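Side-chain contacts in mannosylglycerate hydrolase MGH1-like glycoside hydrolase domain-containing protein (PDB 4WVA), which hydrolyses mannosylglycerate to mannose and glycerate, and glucosylglycerate to glucose and glycerate, as a glycoside hydrolase of family 63 built on an (alpha/alpha)6-barrel: residues 106-111 / 133-138; 110-115 / 245-250; 116-119 / 123-126. One frame throughout, in Å; residues are numbered along the deposited sequence.

Contact 1 of 3, residues 106-111 / 133-138; sequences VVATVV and PKLLAF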
loop_
_atom_site.group_PDB
_atom_site.type_symbol
_atom_site.label_atom_id
_atom_site.label_comp_id
_atom_site.label_asym_id
_atom_site.label_seq_id
_atom_site.Cartn_x
_atom_site.Cartn_y
_atom_site.Cartn_z
ATOM N N VAL A 106 -2.457 -10.518 -19.640
ATOM C CA VAL A 106 -3.028 -11.333 -18.571
ATOM C C VAL A 106 -2.296 -12.681 -18.443
ATOM O O VAL A 106 -2.498 -13.421 -17.482
ATOM C CB VAL A 106 -4.542 -11.497 -18.779
ATOM C CG1 VAL A 106 -4.812 -12.448 -19.890
ATOM C CG2 VAL A 106 -5.231 -12.005 -17.514
ATOM N N VAL A 107 -1.379 -12.981 -19.362
ATOM C CA VAL A 107 -0.845 -14.341 -19.443
ATOM C C VAL A 107 -0.075 -14.789 -18.182
ATOM O O VAL A 107 -0.212 -15.941 -17.770
ATOM C CB VAL A 107 -0.046 -14.589 -20.753
ATOM C CG1 VAL A 107 1.162 -13.668 -20.873
ATOM C CG2 VAL A 107 0.321 -16.059 -20.876
ATOM N N ALA A 108 0.682 -13.908 -17.533
ATOM C CA ALA A 108 1.460 -14.376 -16.354
ATOM C C ALA A 108 0.567 -14.840 -15.217
ATOM O O ALA A 108 0.906 -15.752 -14.465
ATOM C CB ALA A 108 2.413 -13.302 -15.862
ATOM N N THR A 109 -0.568 -14.176 -15.078
ATOM C CA THR A 109 -1.563 -14.544 -14.070
ATOM C C THR A 109 -2.088 -15.956 -14.327
ATOM O O THR A 109 -2.220 -16.768 -13.399
ATOM C CB THR A 109 -2.676 -13.497 -14.083
ATOM O OG1 THR A 109 -2.127 -12.265 -13.633
ATOM C CG2 THR A 109 -3.855 -13.891 -13.169
ATOM N N VAL A 110 -2.351 -16.254 -15.593
ATOM C CA VAL A 110 -2.825 -17.577 -15.967
ATOM C C VAL A 110 -1.710 -18.606 -15.780
ATOM O O VAL A 110 -1.948 -19.691 -15.264
ATOM C CB VAL A 110 -3.440 -17.594 -17.382
ATOM C CG1 VAL A 110 -3.770 -19.019 -17.798
ATOM C CG2 VAL A 110 -4.673 -16.709 -17.445
ATOM N N VAL A 111 -0.489 -18.258 -16.172
ATOM C CA VAL A 111 0.635 -19.175 -15.994
ATOM C C VAL A 111 0.857 -19.513 -14.502
ATOM O O VAL A 111 1.115 -20.676 -14.152
ATOM C CB VAL A 111 1.914 -18.656 -16.676
ATOM C CG1 VAL A 111 3.100 -19.507 -16.280
ATOM C CG2 VAL A 111 1.757 -18.654 -18.203
ATOM N N PRO A 133 11.166 -17.146 -18.604
ATOM C CA PRO A 133 12.009 -16.125 -19.259
ATOM C C PRO A 133 11.325 -15.456 -20.459
ATOM O O PRO A 133 11.605 -14.302 -20.780
ATOM C CB PRO A 133 13.257 -16.900 -19.698
ATOM C CG PRO A 133 12.892 -18.325 -19.652
ATOM C CD PRO A 133 11.718 -18.503 -18.733
ATOM N N LYS A 134 10.385 -16.157 -21.076
ATOM C CA LYS A 134 9.588 -15.593 -22.158
ATOM C C LYS A 134 8.598 -14.527 -21.661
ATOM O O LYS A 134 8.476 -13.461 -22.254
ATOM C CB LYS A 134 8.860 -16.719 -22.899
ATOM C CG LYS A 134 9.820 -17.738 -23.496
ATOM C CD LYS A 134 9.103 -18.752 -24.362
ATOM C CE LYS A 134 10.057 -19.805 -24.899
ATOM N NZ LYS A 134 11.078 -19.200 -25.794
ATOM N N LEU A 135 7.886 -14.829 -20.573
ATOM C CA LEU A 135 7.045 -13.837 -19.913
ATOM C C LEU A 135 7.857 -12.605 -19.496
ATOM O O LEU A 135 7.459 -11.458 -19.718
ATOM C CB LEU A 135 6.419 -14.449 -18.653
ATOM C CG LEU A 135 5.294 -15.455 -18.871
ATOM C CD1 LEU A 135 5.059 -16.304 -17.641
ATOM C CD2 LEU A 135 4.026 -14.686 -19.217
ATOM N N LEU A 136 9.000 -12.857 -18.879
ATOM C CA LEU A 136 9.853 -11.783 -18.394
ATOM C C LEU A 136 10.284 -10.882 -19.562
ATOM O O LEU A 136 10.304 -9.660 -19.441
ATOM C CB LEU A 136 11.064 -12.378 -17.676
ATOM C CG LEU A 136 12.026 -11.422 -16.989
ATOM C CD1 LEU A 136 11.360 -10.738 -15.811
ATOM C CD2 LEU A 136 13.260 -12.186 -16.541
ATOM N N ALA A 137 10.617 -11.496 -20.696
ATOM C CA ALA A 137 11.040 -10.738 -21.875
ATOM C C ALA A 137 9.905 -9.902 -22.451
ATOM O O ALA A 137 10.124 -8.799 -22.951
ATOM C CB ALA A 137 11.612 -11.676 -22.933
ATOM N N PHE A 138 8.673 -10.417 -22.376
ATOM C CA PHE A 138 7.513 -9.674 -22.813
ATOM C C PHE A 138 7.275 -8.450 -21.902
ATOM O O PHE A 138 7.071 -7.335 -22.384
ATOM C CB PHE A 138 6.283 -10.604 -22.859
ATOM C CG PHE A 138 4.975 -9.922 -23.183
ATOM C CD1 PHE A 138 4.898 -8.830 -24.049
ATOM C CD2 PHE A 138 3.789 -10.412 -22.645
ATOM C CE1 PHE A 138 3.700 -8.230 -24.353
ATOM C CE2 PHE A 138 2.581 -9.824 -22.957
ATOM C CZ PHE A 138 2.529 -8.732 -23.805
#
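Leu135 meets Val107, Ala108 and Val111 without any flat group between them: no ring face or edge is used across this contact, and the one aromatic ring of the two segments, Phe138, packs instead on Leu69, Thr102 and Pro105 in loops. The site illustrates how an antiparallel helix pair of the (alpha/alpha)6-barrel can be joined by aliphatic carbons alone. The short segments run at 159° to each other with their axes 11.0 Å apart, a wide spacing that a single leucine spans. With its CG anti to the carbonyl carbon (chi1 -74°), Leu135 spreads its two methyls over different targets. CD2 lies 4.0 Å from Ala108 CB and 3.8 Å from the backbone N of Ala108. It also crosses Val107 at a slant, CD2 standing 3.5 Å from Val107 CG1; this closeness is doubtful, since Val107 was modelled in two conformers and the value belongs to one. Phe59 of helix 48-62 packs on both Val107 and Leu135, while Leu248 of helix 235-254 also touches Leu135. The Val107 side chain is about 5 Å from that of Leu33, a probable substrate-binding residue. One turn further along, Val111 and Leu135 approach tip to tip, Val111 CG1 ending 4.0 Å from Leu135 CD1.

Contact 2 of 3, residues 110-115 / 245-250; sequences VVRYLY and NRDLYA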
loop_
_atom_site.group_PDB
_atom_site.type_symbol
_atom_site.label_atom_id
_atom_site.label_comp_id
_atom_site.label_asym_id
_atom_site.label_seq_id
_atom_site.Cartn_x
_atom_site.Cartn_y
_atom_site.Cartn_z
ATOM N N VAL A 110 -2.351 -16.254 -15.593
ATOM C CA VAL A 110 -2.825 -17.577 -15.967
ATOM C C VAL A 110 -1.710 -18.606 -15.780
ATOM O O VAL A 110 -1.948 -19.691 -15.264
ATOM C CB VAL A 110 -3.440 -17.594 -17.382
ATOM C CG1 VAL A 110 -3.770 -19.019 -17.798
ATOM C CG2 VAL A 110 -4.673 -16.709 -17.445
ATOM N N VAL A 111 -0.489 -18.258 -16.172
ATOM C CA VAL A 111 0.635 -19.175 -15.994
ATOM C C VAL A 111 0.857 -19.513 -14.502
ATOM O O VAL A 111 1.115 -20.676 -14.152
ATOM C CB VAL A 111 1.914 -18.656 -16.676
ATOM C CG1 VAL A 111 3.100 -19.507 -16.280
ATOM C CG2 VAL A 111 1.757 -18.654 -18.203
ATOM N N ARG A 112 0.747 -18.524 -13.622
ATOM C CA ARG A 112 0.903 -18.787 -12.185
ATOM C C ARG A 112 -0.153 -19.804 -11.725
ATOM O O ARG A 112 0.136 -20.741 -10.977
ATOM C CB ARG A 112 0.796 -17.509 -11.360
ATOM C CG ARG A 112 0.894 -17.804 -9.869
ATOM C CD ARG A 112 0.736 -16.559 -9.015
ATOM N NE ARG A 112 0.824 -16.902 -7.593
ATOM C CZ ARG A 112 0.725 -16.023 -6.593
ATOM N NH1 ARG A 112 0.529 -14.741 -6.830
ATOM N NH2 ARG A 112 0.813 -16.443 -5.333
ATOM N N TYR A 113 -1.382 -19.617 -12.162
ATOM C CA TYR A 113 -2.453 -20.535 -11.805
ATOM C C TYR A 113 -2.185 -21.950 -12.327
ATOM O O TYR A 113 -2.292 -22.935 -11.573
ATOM C CB TYR A 113 -3.813 -20.065 -12.330
ATOM C CG TYR A 113 -4.900 -20.986 -11.882
ATOM C CD1 TYR A 113 -5.453 -20.850 -10.617
ATOM C CD2 TYR A 113 -5.318 -22.045 -12.683
ATOM C CE1 TYR A 113 -6.420 -21.716 -10.183
ATOM C CE2 TYR A 113 -6.275 -22.926 -12.241
ATOM C CZ TYR A 113 -6.827 -22.744 -10.999
ATOM O OH TYR A 113 -7.795 -23.617 -10.563
ATOM N N LEU A 114 -1.835 -22.069 -13.603
ATOM C CA LEU A 114 -1.482 -23.395 -14.152
ATOM C C LEU A 114 -0.333 -24.022 -13.368
ATOM O O LEU A 114 -0.361 -25.224 -13.055
ATOM C CB LEU A 114 -1.130 -23.326 -15.630
ATOM C CG LEU A 114 -2.218 -22.792 -16.567
ATOM C CD1 LEU A 114 -1.694 -22.804 -17.986
ATOM C CD2 LEU A 114 -3.536 -23.559 -16.447
ATOM N N TYR A 115 0.669 -23.208 -13.047
ATOM C CA TYR A 115 1.835 -23.708 -12.330
ATOM C C TYR A 115 1.478 -24.243 -10.945
ATOM O O TYR A 115 1.909 -25.330 -10.551
ATOM C CB TYR A 115 2.948 -22.648 -12.229
ATOM C CG TYR A 115 4.088 -23.148 -11.387
ATOM C CD1 TYR A 115 4.863 -24.224 -11.818
ATOM C CD2 TYR A 115 4.361 -22.609 -10.138
ATOM C CE1 TYR A 115 5.901 -24.704 -11.056
ATOM C CE2 TYR A 115 5.396 -23.096 -9.356
ATOM C CZ TYR A 115 6.170 -24.151 -9.823
ATOM O OH TYR A 115 7.213 -24.668 -9.076
ATOM N N ASN A 245 2.325 -8.627 -13.199
ATOM C CA ASN A 245 3.618 -8.417 -12.516
ATOM C C ASN A 245 3.660 -9.059 -11.126
ATOM O O ASN A 245 4.641 -9.730 -10.775
ATOM C CB ASN A 245 3.961 -6.936 -12.367
ATOM C CG ASN A 245 4.441 -6.298 -13.657
ATOM O OD1 ASN A 245 5.093 -6.940 -14.473
ATOM N ND2 ASN A 245 4.144 -5.028 -13.833
ATOM N N ARG A 246 2.605 -8.874 -10.343
ATOM C CA ARG A 246 2.524 -9.514 -9.036
ATOM C C ARG A 246 2.612 -11.032 -9.151
ATOM O O ARG A 246 3.290 -11.708 -8.353
ATOM C CB ARG A 246 1.205 -9.143 -8.337
ATOM C CG ARG A 246 1.088 -7.670 -8.025
ATOM C CD ARG A 246 1.535 -7.325 -6.646
ATOM N NE ARG A 246 1.324 -5.901 -6.353
ATOM C CZ ARG A 246 1.715 -5.337 -5.222
ATOM N NH1 ARG A 246 2.304 -6.080 -4.281
ATOM N NH2 ARG A 246 1.525 -4.029 -5.028
ATOM N N ASP A 247 1.916 -11.588 -10.136
ATOM C CA ASP A 247 1.929 -13.026 -10.330
ATOM C C ASP A 247 3.262 -13.544 -10.904
ATOM O O ASP A 247 3.709 -14.640 -10.530
ATOM C CB ASP A 247 0.728 -13.458 -11.166
ATOM C CG ASP A 247 -0.581 -13.253 -10.433
ATOM O OD1 ASP A 247 -0.566 -13.375 -9.190
ATOM O OD2 ASP A 247 -1.589 -12.923 -11.069
ATOM N N LEU A 248 3.895 -12.760 -11.773
ATOM C CA LEU A 248 5.215 -13.079 -12.290
ATOM C C LEU A 248 6.279 -13.090 -11.190
ATOM O O LEU A 248 7.171 -13.943 -11.191
ATOM C CB LEU A 248 5.615 -12.122 -13.409
ATOM C CG LEU A 248 6.851 -12.515 -14.214
ATOM C CD1 LEU A 248 6.629 -13.822 -14.968
ATOM C CD2 LEU A 248 7.200 -11.390 -15.167
ATOM N N TYR A 249 6.173 -12.132 -10.264
ATOM C CA TYR A 249 7.026 -12.089 -9.080
ATOM C C TYR A 249 6.923 -13.410 -8.303
ATOM O O TYR A 249 7.924 -14.022 -7.931
ATOM C CB TYR A 249 6.639 -10.908 -8.182
ATOM C CG TYR A 249 7.283 -11.016 -6.811
ATOM C CD1 TYR A 249 8.554 -10.495 -6.580
ATOM C CD2 TYR A 249 6.644 -11.668 -5.770
ATOM C CE1 TYR A 249 9.172 -10.626 -5.347
ATOM C CE2 TYR A 249 7.257 -11.808 -4.529
ATOM C CZ TYR A 249 8.516 -11.285 -4.328
ATOM O OH TYR A 249 9.111 -11.435 -3.085
ATOM N N ALA A 250 5.693 -13.855 -8.055
ATOM C CA ALA A 250 5.483 -15.078 -7.292
ATOM C C ALA A 250 6.108 -16.268 -7.995
ATOM O O ALA A 250 6.805 -17.069 -7.379
ATOM C CB ALA A 250 3.994 -15.302 -7.042
#
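Arg112 lies across two residues about one turn apart on helix 235-254, pairing with Asp247 and resting on Ala250, and so ties together two helices of the (alpha/alpha)6-barrel whose short segments cross at 37° with axes 9.1 Å apart. The tight part is the guanidinium over the methyl group: Ala250 CB sits above the centre of one face, 3.4 Å from Arg112 CZ. A small residue there lets the flat group come down close to the helix. Trp287 of the second subunit packs on both Arg112 and Ala250, adding to this tight side. Reaching it takes a fully stretched arginine, CG anti to the backbone N (chi1 177°) and the chain extended as far as NE, which also lays Arg112 CD against the side of Asp247, 3.8 Å from Asp247 CB. The salt bridge is made at the guanidinium edge by one nitrogen, with 2.9 Å from Arg112 NH1 to Asp247 OD1. It is not ideal: the hydrogen bond is bent, the oxygen is met on its anti side, and the guanidinium and carboxylate planes stand 69° apart. Asp247 OD2 is held in turn by Arg243 NE and Thr109 OG1, a setting that probably favours the charged carboxylate. Toward the other side the contact slackens. Partly exposed Arg246 brings only its backbone O within 4.4 Å of Arg112 NH1, and its own guanidinium leads off to Glu270. The remaining guanidinium nitrogens of Arg112 have partners too: Arg112 NE forms a salt bridge with Glu116 OE2, and Arg112 NH2 donates a hydrogen bond to Ala275 O of the second subunit.

Contact 3 of 3, residues 116-119 / 123-126; sequences EKDP and RARE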
loop_
_atom_site.group_PDB
_atom_site.type_symbol
_atom_site.label_atom_id
_atom_site.label_comp_id
_atom_site.label_asym_id
_atom_site.label_seq_id
_atom_site.Cartn_x
_atom_site.Cartn_y
_atom_site.Cartn_z
ATOM N N GLU A 116 0.665 -23.492 -10.211
ATOM C CA GLU A 116 0.377 -23.845 -8.817
ATOM C C GLU A 116 -0.617 -24.996 -8.711
ATOM O O GLU A 116 -0.578 -25.762 -7.732
ATOM C CB GLU A 116 -0.153 -22.630 -8.048
ATOM C CG GLU A 116 0.906 -21.555 -7.812
ATOM C CD GLU A 116 0.397 -20.382 -7.001
ATOM O OE1 GLU A 116 -0.819 -20.330 -6.746
ATOM O OE2 GLU A 116 1.190 -19.505 -6.640
ATOM N N LYS A 117 -1.500 -25.124 -9.695
ATOM C CA LYS A 117 -2.627 -26.070 -9.584
ATOM C C LYS A 117 -2.552 -27.333 -10.439
ATOM O O LYS A 117 -3.392 -28.243 -10.270
ATOM C CB LYS A 117 -3.962 -25.375 -9.874
ATOM C CG LYS A 117 -4.310 -24.241 -8.934
ATOM C CD LYS A 117 -4.394 -24.686 -7.497
ATOM C CE LYS A 117 -4.783 -23.525 -6.595
ATOM N NZ LYS A 117 -5.216 -24.074 -5.288
ATOM N N ASP A 118 -1.617 -27.400 -11.374
ATOM C CA ASP A 118 -1.477 -28.595 -12.194
ATOM C C ASP A 118 -1.218 -29.784 -11.257
ATOM O O ASP A 118 -0.336 -29.708 -10.420
ATOM C CB ASP A 118 -0.307 -28.419 -13.157
ATOM C CG ASP A 118 -0.188 -29.541 -14.177
ATOM O OD1 ASP A 118 -0.734 -30.663 -13.966
ATOM O OD2 ASP A 118 0.480 -29.277 -15.203
ATOM N N PRO A 119 -2.015 -30.864 -11.370
ATOM C CA PRO A 119 -1.718 -32.015 -10.486
ATOM C C PRO A 119 -0.395 -32.726 -10.796
ATOM O O PRO A 119 0.142 -33.424 -9.921
ATOM C CB PRO A 119 -2.923 -32.949 -10.699
ATOM C CG PRO A 119 -3.520 -32.548 -12.001
ATOM C CD PRO A 119 -3.229 -31.072 -12.177
ATOM N N ARG A 123 5.447 -31.790 -14.640
ATOM C CA ARG A 123 5.042 -31.051 -15.835
ATOM C C ARG A 123 4.950 -29.569 -15.514
ATOM O O ARG A 123 5.419 -28.732 -16.281
ATOM C CB ARG A 123 3.690 -31.514 -16.367
ATOM C CG ARG A 123 3.151 -30.603 -17.468
ATOM C CD ARG A 123 1.904 -31.153 -18.106
ATOM N NE ARG A 123 0.841 -31.326 -17.132
ATOM C CZ ARG A 123 -0.086 -32.272 -17.164
ATOM N NH1 ARG A 123 -0.100 -33.196 -18.139
ATOM N NH2 ARG A 123 -0.990 -32.327 -16.202
ATOM N N ALA A 124 4.339 -29.246 -14.383
ATOM C CA ALA A 124 4.226 -27.840 -13.976
ATOM C C ALA A 124 5.587 -27.153 -13.946
ATOM O O ALA A 124 5.744 -26.032 -14.447
ATOM C CB ALA A 124 3.546 -27.727 -12.626
ATOM N N ARG A 125 6.577 -27.805 -13.339
ATOM C CA ARG A 125 7.905 -27.219 -13.236
ATOM C C ARG A 125 8.528 -27.073 -14.618
ATOM O O ARG A 125 9.132 -26.047 -14.921
ATOM C CB ARG A 125 8.808 -28.033 -12.301
ATOM C CG ARG A 125 8.459 -27.845 -10.826
ATOM C CD ARG A 125 9.484 -28.494 -9.901
ATOM N NE ARG A 125 9.349 -29.948 -9.899
ATOM C CZ ARG A 125 8.634 -30.661 -9.028
ATOM N NH1 ARG A 125 7.972 -30.087 -8.021
ATOM N NH2 ARG A 125 8.595 -31.981 -9.161
ATOM N N GLU A 126 8.381 -28.096 -15.461
ATOM C CA GLU A 126 8.948 -28.027 -16.809
ATOM C C GLU A 126 8.334 -26.889 -17.618
ATOM O O GLU A 126 9.055 -26.116 -18.259
ATOM C CB GLU A 126 8.825 -29.360 -17.570
ATOM C CG GLU A 126 9.611 -29.351 -18.876
ATOM C CD GLU A 126 9.487 -30.618 -19.711
ATOM O OE1 GLU A 126 8.533 -31.405 -19.520
ATOM O OE2 GLU A 126 10.356 -30.813 -20.592
#
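Asp118 and Ala124 bring their CA atoms to 6.0 Å where helix 107-117 ends and the chain turns back into helix 121-146. Asp118 is the first residue to leave helical geometry, with psi swung to 127°, and its side chain points at the first turn of the next helix. There its CB packs on the methyl of Ala124, and its carboxylate receives Arg123 side-on: Arg123 NE lies 2.8 Å from Asp118 OD2, and Arg123 NH2 lies 2.8 Å from Asp118 OD1. Both bonds are nearly straight and use syn lone pairs, and the two planes differ by just 21°. A bend at chi3 (60°) turns the guanidinium edge back to the acid. Each oxygen has a further donor: Trp52 NE1 for OD2, and the backbone N of Asp120 for OD1, an Asx turn. A leucine in place of Arg123 would probably leave the buried Asp118 carboxylate without its matching charge, with only Trp52 NE1 and the Asp120 N among these donors still holding it. This alpha-alpha hairpin is covered by helix 48-62, whose Trp48 touches both Asp118 and Arg123, while Tyr115 of helix 107-117 packs against Ala124.

Overall arrangement
Helix 107-117 takes part in all three contacts, and the chemistry changes along it. Contact 1, on its earlier part, is buried and wholly apolar. Contact 3, at its far end about 15 Å away between centres, joins the same two helices near the turn linking them, with a charged pair whose acid is nonetheless buried. Contact 2 brings in helix 235-254 and is partly buried, its charged group facing the second subunit, which contact 3 also touches and contact 1 does not. Contacts 1 and 2 share Val110 and Val111 and touch each other directly. Side-chain packing of Tyr115 on Arg125 connects contacts 2 and 3.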